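Local coordinates for protein ABC-type amino acid transport system, permease component (Caldanaerobacter subterraneus subsp. tengcongensis MB4, PDB 4YMU) that probably carries amino acids such as arginine across the cell membrane, as the membrane-spanning permease subunit of an ABC importer, at residues L67-Y75 against E159-G167; L25-M36 against V92-V103. One frame throughout, in Å; residues are numbered along the deposited sequence.

Contact 1. Residues L67-Y75 against E159-G167; sequences LLVQLLLIY and ESAIVSVIG. With ARG (arginine), chain I; ARG (arginine), chain J.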
loop_
_atom_site.group_PDB
_atom_site.type_symbol
_atom_site.label_atom_id
_atom_site.label_comp_id
_atom_site.label_asym_id
_atom_site.label_seq_id
_atom_site.Cartn_x
_atom_site.Cartn_y
_atom_site.Cartn_z
ATOM N N LEU C 67 -27.153 -11.707 3.340
ATOM C CA LEU C 67 -27.095 -13.171 3.316
ATOM C C LEU C 67 -28.430 -13.769 3.792
ATOM O O LEU C 67 -28.880 -14.772 3.254
ATOM C CB LEU C 67 -25.975 -13.670 4.233
ATOM C CG LEU C 67 -25.244 -14.998 3.984
ATOM C CD1 LEU C 67 -24.949 -15.704 5.300
ATOM C CD2 LEU C 67 -25.922 -15.926 2.997
ATOM N N LEU C 68 -29.030 -13.169 4.820
ATOM C CA LEU C 68 -30.296 -13.647 5.381
ATOM C C LEU C 68 -31.336 -13.718 4.279
ATOM O O LEU C 68 -31.948 -14.780 4.045
ATOM C CB LEU C 68 -30.799 -12.700 6.476
ATOM C CG LEU C 68 -31.533 -13.238 7.714
ATOM C CD1 LEU C 68 -32.550 -12.227 8.218
ATOM C CD2 LEU C 68 -32.177 -14.605 7.496
ATOM N N VAL C 69 -31.511 -12.592 3.588
ATOM C CA VAL C 69 -32.490 -12.505 2.517
ATOM C C VAL C 69 -32.284 -13.590 1.452
ATOM O O VAL C 69 -33.246 -14.163 0.961
ATOM C CB VAL C 69 -32.554 -11.084 1.918
ATOM C CG1 VAL C 69 -33.384 -11.042 0.655
ATOM C CG2 VAL C 69 -33.084 -10.099 2.954
ATOM N N GLN C 70 -31.036 -13.933 1.169
ATOM C CA GLN C 70 -30.736 -14.987 0.200
ATOM C C GLN C 70 -31.140 -16.355 0.745
ATOM O O GLN C 70 -31.709 -17.185 0.015
ATOM C CB GLN C 70 -29.249 -14.974 -0.165
ATOM C CG GLN C 70 -28.809 -13.722 -0.918
ATOM C CD GLN C 70 -27.293 -13.448 -0.852
ATOM O OE1 GLN C 70 -26.861 -12.296 -0.875
ATOM N NE2 GLN C 70 -26.492 -14.506 -0.766
ATOM N N LEU C 71 -30.828 -16.586 2.022
ATOM C CA LEU C 71 -31.197 -17.826 2.705
ATOM C C LEU C 71 -32.701 -18.052 2.605
ATOM O O LEU C 71 -33.157 -19.078 2.096
ATOM C CB LEU C 71 -30.818 -17.763 4.185
ATOM C CG LEU C 71 -30.287 -19.013 4.908
ATOM C CD1 LEU C 71 -30.964 -19.201 6.258
ATOM C CD2 LEU C 71 -30.365 -20.269 4.067
ATOM N N LEU C 72 -33.462 -17.081 3.105
ATOM C CA LEU C 72 -34.915 -17.167 3.129
ATOM C C LEU C 72 -35.491 -17.261 1.715
ATOM O O LEU C 72 -36.423 -18.036 1.467
ATOM C CB LEU C 72 -35.494 -15.947 3.845
ATOM C CG LEU C 72 -34.939 -15.712 5.246
ATOM C CD1 LEU C 72 -35.654 -14.558 5.899
ATOM C CD2 LEU C 72 -35.034 -16.961 6.088
ATOM N N LEU C 73 -34.910 -16.503 0.787
ATOM C CA LEU C 73 -35.366 -16.518 -0.595
ATOM C C LEU C 73 -35.285 -17.934 -1.117
ATOM O O LEU C 73 -36.217 -18.403 -1.761
ATOM C CB LEU C 73 -34.541 -15.589 -1.483
ATOM C CG LEU C 73 -34.991 -15.552 -2.948
ATOM C CD1 LEU C 73 -36.335 -14.883 -3.044
ATOM C CD2 LEU C 73 -33.986 -14.840 -3.845
ATOM N N ILE C 74 -34.199 -18.637 -0.807
ATOM C CA ILE C 74 -34.128 -20.021 -1.236
ATOM C C ILE C 74 -35.114 -20.902 -0.446
ATOM O O ILE C 74 -35.843 -21.713 -1.030
ATOM C CB ILE C 74 -32.722 -20.613 -1.131
ATOM C CG1 ILE C 74 -31.739 -19.856 -2.036
ATOM C CG2 ILE C 74 -32.759 -22.099 -1.503
ATOM C CD1 ILE C 74 -30.343 -20.430 -2.012
ATOM N N TYR C 75 -35.133 -20.746 0.876
ATOM C CA TYR C 75 -35.905 -21.637 1.739
ATOM C C TYR C 75 -37.420 -21.386 1.677
ATOM O O TYR C 75 -38.173 -22.226 1.212
ATOM C CB TYR C 75 -35.400 -21.554 3.181
ATOM C CG TYR C 75 -35.954 -22.627 4.088
ATOM C CD1 TYR C 75 -36.856 -22.314 5.102
ATOM C CD2 TYR C 75 -35.569 -23.958 3.939
ATOM C CE1 TYR C 75 -37.362 -23.305 5.952
ATOM C CE2 TYR C 75 -36.078 -24.957 4.774
ATOM C CZ TYR C 75 -36.973 -24.619 5.778
ATOM O OH TYR C 75 -37.473 -25.592 6.609
ATOM N N GLU C 159 -20.583 -16.522 9.724
ATOM C CA GLU C 159 -21.743 -16.307 8.871
ATOM C C GLU C 159 -22.768 -17.452 8.906
ATOM O O GLU C 159 -23.968 -17.203 8.828
ATOM C CB GLU C 159 -21.321 -15.999 7.436
ATOM C CG GLU C 159 -20.683 -14.622 7.264
ATOM C CD GLU C 159 -21.647 -13.472 7.518
ATOM O OE1 GLU C 159 -22.869 -13.683 7.444
ATOM O OE2 GLU C 159 -21.192 -12.342 7.780
ATOM N N SER C 160 -22.278 -18.686 9.030
ATOM C CA SER C 160 -23.089 -19.885 8.916
ATOM C C SER C 160 -24.061 -20.039 10.096
ATOM O O SER C 160 -25.057 -20.745 9.992
ATOM C CB SER C 160 -22.193 -21.112 8.829
ATOM O OG SER C 160 -21.589 -21.354 10.086
ATOM N N ALA C 161 -23.794 -19.354 11.205
ATOM C CA ALA C 161 -24.694 -19.375 12.358
ATOM C C ALA C 161 -26.118 -18.988 11.961
ATOM O O ALA C 161 -27.066 -19.209 12.715
ATOM C CB ALA C 161 -24.196 -18.449 13.449
ATOM N N ILE C 162 -26.266 -18.409 10.776
ATOM C CA ILE C 162 -27.553 -17.900 10.347
ATOM C C ILE C 162 -28.497 -19.000 9.837
ATOM O O ILE C 162 -29.688 -18.762 9.658
ATOM C CB ILE C 162 -27.387 -16.813 9.292
ATOM C CG1 ILE C 162 -28.521 -15.804 9.410
ATOM C CG2 ILE C 162 -27.269 -17.405 7.873
ATOM C CD1 ILE C 162 -28.555 -14.884 8.249
ATOM N N VAL C 163 -27.980 -20.206 9.623
ATOM C CA VAL C 163 -28.847 -21.294 9.206
ATOM C C VAL C 163 -29.558 -21.880 10.426
ATOM O O VAL C 163 -30.320 -22.844 10.314
ATOM C CB VAL C 163 -28.074 -22.405 8.483
ATOM C CG1 VAL C 163 -27.274 -21.810 7.339
ATOM C CG2 VAL C 163 -27.159 -23.142 9.466
ATOM N N SER C 164 -29.287 -21.311 11.596
ATOM C CA SER C 164 -29.967 -21.743 12.794
ATOM C C SER C 164 -31.431 -21.303 12.691
ATOM O O SER C 164 -32.334 -22.065 13.034
ATOM C CB SER C 164 -29.307 -21.170 14.048
ATOM O OG SER C 164 -29.758 -19.853 14.308
ATOM N N VAL C 165 -31.665 -20.090 12.189
ATOM C CA VAL C 165 -33.022 -19.542 12.108
ATOM C C VAL C 165 -33.935 -20.328 11.158
ATOM O O VAL C 165 -35.155 -20.159 11.169
ATOM C CB VAL C 165 -33.029 -18.051 11.684
ATOM C CG1 VAL C 165 -32.024 -17.237 12.497
ATOM C CG2 VAL C 165 -32.771 -17.931 10.202
ATOM N N ILE C 166 -33.332 -21.191 10.352
ATOM C CA ILE C 166 -34.033 -21.988 9.349
ATOM C C ILE C 166 -34.264 -23.365 9.952
ATOM O O ILE C 166 -34.798 -24.267 9.320
ATOM C CB ILE C 166 -33.145 -22.095 8.086
ATOM C CG1 ILE C 166 -33.946 -22.098 6.797
ATOM C CG2 ILE C 166 -32.254 -23.343 8.104
ATOM C CD1 ILE C 166 -33.037 -22.398 5.599
ATOM N N GLY C 167 -33.810 -23.523 11.186
ATOM C CA GLY C 167 -33.968 -24.763 11.908
ATOM C C GLY C 167 -32.914 -25.813 11.635
ATOM O O GLY C 167 -33.113 -26.978 11.953
HETATM N N ARG I . -23.307 -10.602 6.917
HETATM C CA ARG I . -23.035 -9.731 5.772
HETATM C C ARG I . -24.104 -9.844 4.699
HETATM O O ARG I . -24.112 -9.061 3.740
HETATM C CB ARG I . -21.686 -10.060 5.139
HETATM C CG ARG I . -21.632 -11.374 4.407
HETATM C CD ARG I . -20.193 -11.683 4.023
HETATM N NE ARG I . -20.087 -12.828 3.129
HETATM C CZ ARG I . -18.944 -13.423 2.813
HETATM N NH1 ARG I . -18.944 -14.463 1.989
HETATM N NH2 ARG I . -17.802 -12.984 3.331
HETATM O OXT ARG I . -24.954 -10.732 4.761
HETATM N N ARG J . -22.061 -11.160 10.060
HETATM C CA ARG J . -20.704 -11.266 10.588
HETATM C C ARG J . -20.709 -11.666 12.058
HETATM O O ARG J . -19.673 -12.093 12.583
HETATM C CB ARG J . -19.946 -9.941 10.422
HETATM C CG ARG J . -20.434 -8.817 11.322
HETATM C CD ARG J . -19.791 -7.512 10.936
HETATM N NE ARG J . -20.055 -6.449 11.904
HETATM C CZ ARG J . -19.749 -5.169 11.706
HETATM N NH1 ARG J . -19.173 -4.795 10.570
HETATM N NH2 ARG J . -20.016 -4.266 12.637
HETATM O OXT ARG J . -21.732 -11.553 12.749
#
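Glu-159 OE2 is shared by the amino groups of two bound arginines, while OE1 of the same carboxylate lies 3.6 Å from Leu-67 CD1 across the contact. N of the chain J arginine is 2.7 Å from OE2 and N of the chain I arginine 2.9 Å, the latter also making a weak bond to OE1. Bridging two amino groups in this way fixes the turn of the carboxylate, which a bend at chi2 (-66°) brings to them. The carboxylate of the chain I arginine is held by helix 67-75, where Leu-67 N gives its N-H to OXT at 2.8 Å in a nearly straight bond. Beyond the ligand the contact turns apolar. Leu-67 CD1 also sits against Ile-162 CG2, and CD1 of Ile-162 lies against Leu-68 CG. One turn on, Leu-71 CD2 meets Ile-166 CD1 at 3.7 Å. Ile-166 then lies over one face of the Tyr-75 ring in a CH-pi contact, its CG1 3.5 Å from the ring centroid and 18° off the normal; chi1 of -169° swings the ring away from its own N. The second subunit packs nearby, its Ser-164 on Leu-68. Leu-67 and Glu-159 thus belong to the arginine pocket of a HisMQ-type permease, and the rest is apolar packing behind it.

Contact 2. Residues L25-M36 against V92-V103; sequences LTFLAVTIGVLM and VSALAINSSAYV. With ARG (arginine), chain I.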
loop_
_atom_site.group_PDB
_atom_site.type_symbol
_atom_site.label_atom_id
_atom_site.label_comp_id
_atom_site.label_asym_id
_atom_site.label_seq_id
_atom_site.Cartn_x
_atom_site.Cartn_y
_atom_site.Cartn_z
ATOM N N LEU C 25 -21.064 -27.656 7.441
ATOM C CA LEU C 25 -21.762 -26.641 6.663
ATOM C C LEU C 25 -20.794 -25.675 5.956
ATOM O O LEU C 25 -20.850 -25.505 4.733
ATOM C CB LEU C 25 -22.692 -25.847 7.585
ATOM C CG LEU C 25 -24.015 -25.282 7.055
ATOM C CD1 LEU C 25 -24.195 -23.859 7.557
ATOM C CD2 LEU C 25 -24.149 -25.346 5.538
ATOM N N THR C 26 -19.914 -25.055 6.739
ATOM C CA THR C 26 -19.050 -23.983 6.255
ATOM C C THR C 26 -18.026 -24.480 5.239
ATOM O O THR C 26 -17.830 -23.864 4.196
ATOM C CB THR C 26 -18.313 -23.293 7.419
ATOM O OG1 THR C 26 -19.227 -23.061 8.497
ATOM C CG2 THR C 26 -17.728 -21.960 6.976
ATOM N N PHE C 27 -17.383 -25.597 5.559
ATOM C CA PHE C 27 -16.471 -26.263 4.647
ATOM C C PHE C 27 -17.089 -26.494 3.275
ATOM O O PHE C 27 -16.557 -26.054 2.260
ATOM C CB PHE C 27 -16.090 -27.618 5.220
ATOM C CG PHE C 27 -14.620 -27.843 5.311
ATOM C CD1 PHE C 27 -13.918 -28.359 4.232
ATOM C CD2 PHE C 27 -13.933 -27.539 6.481
ATOM C CE1 PHE C 27 -12.551 -28.571 4.316
ATOM C CE2 PHE C 27 -12.567 -27.745 6.578
ATOM C CZ PHE C 27 -11.874 -28.265 5.493
ATOM N N LEU C 28 -18.206 -27.202 3.246
ATOM C CA LEU C 28 -18.863 -27.545 1.988
ATOM C C LEU C 28 -19.278 -26.303 1.195
ATOM O O LEU C 28 -19.133 -26.265 -0.028
ATOM C CB LEU C 28 -20.072 -28.452 2.251
ATOM C CG LEU C 28 -20.883 -28.921 1.040
ATOM C CD1 LEU C 28 -19.997 -29.642 0.027
ATOM C CD2 LEU C 28 -22.035 -29.829 1.489
ATOM N N ALA C 29 -19.786 -25.291 1.893
ATOM C CA ALA C 29 -20.260 -24.085 1.225
ATOM C C ALA C 29 -19.083 -23.344 0.615
ATOM O O ALA C 29 -19.052 -23.076 -0.594
ATOM C CB ALA C 29 -21.000 -23.192 2.202
ATOM N N VAL C 30 -18.099 -23.055 1.462
ATOM C CA VAL C 30 -16.900 -22.353 1.041
ATOM C C VAL C 30 -16.207 -23.096 -0.103
ATOM O O VAL C 30 -15.802 -22.469 -1.082
ATOM C CB VAL C 30 -15.939 -22.121 2.214
ATOM C CG1 VAL C 30 -14.607 -21.606 1.706
ATOM C CG2 VAL C 30 -16.552 -21.125 3.198
ATOM N N THR C 31 -16.069 -24.416 0.026
ATOM C CA THR C 31 -15.498 -25.232 -1.045
ATOM C C THR C 31 -16.228 -25.020 -2.366
ATOM O O THR C 31 -15.606 -24.783 -3.399
ATOM C CB THR C 31 -15.531 -26.727 -0.712
ATOM O OG1 THR C 31 -14.527 -27.022 0.261
ATOM C CG2 THR C 31 -15.246 -27.548 -1.952
ATOM N N ILE C 32 -17.553 -25.087 -2.312
ATOM C CA ILE C 32 -18.384 -24.904 -3.492
ATOM C C ILE C 32 -18.337 -23.450 -3.937
ATOM O O ILE C 32 -18.284 -23.162 -5.131
ATOM C CB ILE C 32 -19.852 -25.345 -3.214
ATOM C CG1 ILE C 32 -19.950 -26.878 -3.175
ATOM C CG2 ILE C 32 -20.789 -24.814 -4.279
ATOM C CD1 ILE C 32 -21.271 -27.394 -2.675
ATOM N N GLY C 33 -18.330 -22.541 -2.965
ATOM C CA GLY C 33 -18.277 -21.111 -3.238
ATOM C C GLY C 33 -17.003 -20.677 -3.951
ATOM O O GLY C 33 -16.982 -19.659 -4.647
ATOM N N VAL C 34 -15.939 -21.454 -3.769
ATOM C CA VAL C 34 -14.667 -21.188 -4.420
ATOM C C VAL C 34 -14.730 -21.610 -5.883
ATOM O O VAL C 34 -14.414 -20.819 -6.775
ATOM C CB VAL C 34 -13.513 -21.930 -3.719
ATOM C CG1 VAL C 34 -12.309 -22.052 -4.639
ATOM C CG2 VAL C 34 -13.138 -21.217 -2.429
ATOM N N LEU C 35 -15.145 -22.853 -6.124
ATOM C CA LEU C 35 -15.260 -23.376 -7.484
ATOM C C LEU C 35 -16.216 -22.520 -8.288
ATOM O O LEU C 35 -15.941 -22.154 -9.429
ATOM C CB LEU C 35 -15.761 -24.816 -7.481
ATOM C CG LEU C 35 -14.707 -25.922 -7.498
ATOM C CD1 LEU C 35 -13.785 -25.801 -6.293
ATOM C CD2 LEU C 35 -15.367 -27.281 -7.547
ATOM N N MET C 36 -17.341 -22.187 -7.681
ATOM C CA MET C 36 -18.278 -21.296 -8.325
ATOM C C MET C 36 -17.611 -19.942 -8.533
ATOM O O MET C 36 -17.674 -19.379 -9.623
ATOM C CB MET C 36 -19.519 -21.127 -7.453
ATOM C CG MET C 36 -20.341 -22.390 -7.292
ATOM S SD MET C 36 -21.819 -22.053 -6.321
ATOM C CE MET C 36 -22.821 -21.281 -7.591
ATOM N N VAL C 92 -26.368 -24.634 2.680
ATOM C CA VAL C 92 -25.236 -24.877 1.795
ATOM C C VAL C 92 -25.336 -24.062 0.515
ATOM O O VAL C 92 -24.383 -23.390 0.134
ATOM C CB VAL C 92 -25.125 -26.368 1.408
ATOM C CG1 VAL C 92 -24.226 -26.542 0.189
ATOM C CG2 VAL C 92 -24.620 -27.196 2.577
ATOM N N SER C 93 -26.495 -24.112 -0.135
ATOM C CA SER C 93 -26.715 -23.361 -1.368
ATOM C C SER C 93 -26.505 -21.865 -1.190
ATOM O O SER C 93 -25.796 -21.219 -1.977
ATOM C CB SER C 93 -28.140 -23.590 -1.861
ATOM O OG SER C 93 -28.300 -24.936 -2.260
ATOM N N ALA C 94 -27.141 -21.325 -0.152
ATOM C CA ALA C 94 -27.149 -19.897 0.079
ATOM C C ALA C 94 -25.730 -19.410 0.381
ATOM O O ALA C 94 -25.239 -18.464 -0.241
ATOM C CB ALA C 94 -28.102 -19.553 1.205
ATOM N N LEU C 95 -25.084 -20.078 1.335
ATOM C CA LEU C 95 -23.728 -19.760 1.742
ATOM C C LEU C 95 -22.739 -19.905 0.578
ATOM O O LEU C 95 -21.895 -19.041 0.378
ATOM C CB LEU C 95 -23.300 -20.663 2.894
ATOM C CG LEU C 95 -23.983 -20.443 4.233
ATOM C CD1 LEU C 95 -23.306 -21.285 5.287
ATOM C CD2 LEU C 95 -23.923 -18.982 4.612
ATOM N N ALA C 96 -22.847 -20.989 -0.185
ATOM C CA ALA C 96 -21.969 -21.193 -1.330
ATOM C C ALA C 96 -22.145 -20.102 -2.380
ATOM O O ALA C 96 -21.182 -19.709 -3.032
ATOM C CB ALA C 96 -22.165 -22.566 -1.945
ATOM N N ILE C 97 -23.373 -19.634 -2.571
ATOM C CA ILE C 97 -23.609 -18.572 -3.551
ATOM C C ILE C 97 -23.001 -17.247 -3.064
ATOM O O ILE C 97 -22.215 -16.587 -3.787
ATOM C CB ILE C 97 -25.115 -18.436 -3.880
ATOM C CG1 ILE C 97 -25.541 -19.493 -4.910
ATOM C CG2 ILE C 97 -25.453 -17.058 -4.390
ATOM C CD1 ILE C 97 -27.057 -19.791 -4.882
ATOM N N ASN C 98 -23.350 -16.875 -1.834
ATOM C CA ASN C 98 -22.817 -15.661 -1.215
ATOM C C ASN C 98 -21.273 -15.637 -1.309
ATOM O O ASN C 98 -20.645 -14.693 -1.854
ATOM C CB ASN C 98 -23.302 -15.610 0.238
ATOM C CG ASN C 98 -22.898 -14.337 0.960
ATOM O OD1 ASN C 98 -21.978 -14.347 1.778
ATOM N ND2 ASN C 98 -23.583 -13.236 0.668
ATOM N N SER C 99 -20.685 -16.730 -0.834
ATOM C CA SER C 99 -19.258 -16.923 -0.866
ATOM C C SER C 99 -18.747 -16.874 -2.292
ATOM O O SER C 99 -17.644 -16.419 -2.517
ATOM C CB SER C 99 -18.857 -18.248 -0.222
ATOM O OG SER C 99 -17.441 -18.373 -0.198
ATOM N N SER C 100 -19.532 -17.349 -3.254
ATOM C CA SER C 100 -19.049 -17.360 -4.633
ATOM C C SER C 100 -18.810 -15.926 -5.080
ATOM O O SER C 100 -17.793 -15.619 -5.716
ATOM C CB SER C 100 -20.032 -18.042 -5.584
ATOM O OG SER C 100 -21.073 -17.156 -5.953
ATOM N N ALA C 101 -19.740 -15.039 -4.743
ATOM C CA ALA C 101 -19.541 -13.645 -5.119
ATOM C C ALA C 101 -18.270 -13.066 -4.465
ATOM O O ALA C 101 -17.374 -12.489 -5.151
ATOM C CB ALA C 101 -20.750 -12.818 -4.765
ATOM N N TYR C 102 -18.181 -13.215 -3.144
ATOM C CA TYR C 102 -17.026 -12.631 -2.451
ATOM C C TYR C 102 -15.691 -13.216 -2.948
ATOM O O TYR C 102 -14.699 -12.495 -3.083
ATOM C CB TYR C 102 -17.177 -12.742 -0.933
ATOM C CG TYR C 102 -18.253 -11.823 -0.389
ATOM C CD1 TYR C 102 -17.954 -10.525 0.008
ATOM C CD2 TYR C 102 -19.580 -12.252 -0.288
ATOM C CE1 TYR C 102 -18.940 -9.679 0.504
ATOM C CE2 TYR C 102 -20.574 -11.418 0.206
ATOM C CZ TYR C 102 -20.256 -10.133 0.602
ATOM O OH TYR C 102 -21.242 -9.294 1.092
ATOM N N VAL C 103 -15.690 -14.512 -3.248
ATOM C CA VAL C 103 -14.513 -15.202 -3.764
ATOM C C VAL C 103 -14.115 -14.721 -5.162
ATOM O O VAL C 103 -12.924 -14.540 -5.455
ATOM C CB VAL C 103 -14.691 -16.725 -3.725
ATOM C CG1 VAL C 103 -13.708 -17.427 -4.665
ATOM C CG2 VAL C 103 -14.531 -17.221 -2.295
HETATM N N ARG I . -23.307 -10.602 6.917
HETATM C CA ARG I . -23.035 -9.731 5.772
HETATM C C ARG I . -24.104 -9.844 4.699
HETATM O O ARG I . -24.112 -9.061 3.740
HETATM C CB ARG I . -21.686 -10.060 5.139
HETATM C CG ARG I . -21.632 -11.374 4.407
HETATM C CD ARG I . -20.193 -11.683 4.023
HETATM N NE ARG I . -20.087 -12.828 3.129
HETATM C CZ ARG I . -18.944 -13.423 2.813
HETATM N NH1 ARG I . -18.944 -14.463 1.989
HETATM N NH2 ARG I . -17.802 -12.984 3.331
HETATM O OXT ARG I . -24.954 -10.732 4.761
#
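Leu-25 and Val-92 run antiparallel alongside each other, CD2 of Leu-25 lying 3.5 Å from Val-92 CG2, whereas Leu-25 lies nearly perpendicular to Leu-95 and meets it CD1 to CD1. Leu-28 comes to the same valine at a slant through CD2; with CG2 of Val-92 anti to its own carbonyl carbon, that one methyl touches both leucines. Further along, the side chains shrink and the backbones close in. Ala-29 CB rests on Leu-95 CB, and Ala-96 CB fits between the carbonyl O of Ala-29, 3.4 Å away, and Ile-32 CG2. Closest of all are Gly-33 and Ser-100, with CA atoms 4.1 Å apart. With no side chain at Gly-33, its CA comes to 3.2 Å from Ala-96 O in a CA-H...O contact, and Gly-33 O receives another from Ser-100 CA at 3.1 Å, with 154° at the hydrogen. Met-36 lays its CB on Ser-100 CB, then bends at chi3 (78°) to bring CE against Ile-97 CG1.

The serines turn their hydroxyls elsewhere: Ser-99 OG bonds Glu-152 OE2, and Ser-100 OG bonds Tyr-58 OH and, in the carbonyl plane, Ile-97 O.

On the far side of helix 92-103, Asn-98 OD1 takes NE of arginine chain I at 2.8 Å and NH1 at 3.0 Å, while the guanidinium lies over one face of the Tyr-102 ring with NE offset toward the rim. The segment axes approach to 7.3 Å and cross at -45°. Such close crossing through small residues, with CA-H...O contacts between the backbones, is well known from closely packed transmembrane helices, which these two probably are, and here it backs the helix that carries Asn-98, Ser-99 and Tyr-102 of the arginine pocket.

Both contacts reach arginine chain I, from different ends: contact 1 holds its amino and carboxylate groups, contact 2 its guanidinium. Contact 1 is the more buried, yet lies farther from the chain centre and beside the second subunit; contact 2 is near the centre and only partly buried, joining helices 12-44 and 87-112. Long branched side chains mesh in contact 1, whereas at the middle of contact 2 small residues let two backbones approach. Their segments alternate along the chain, and the two meet directly: Leu-67 CD1 packs on Leu-95 CD2 at 3.5 Å, and Val-163 CG2 on Leu-25 CD1 at 3.6 Å, so the two share an apolar seam.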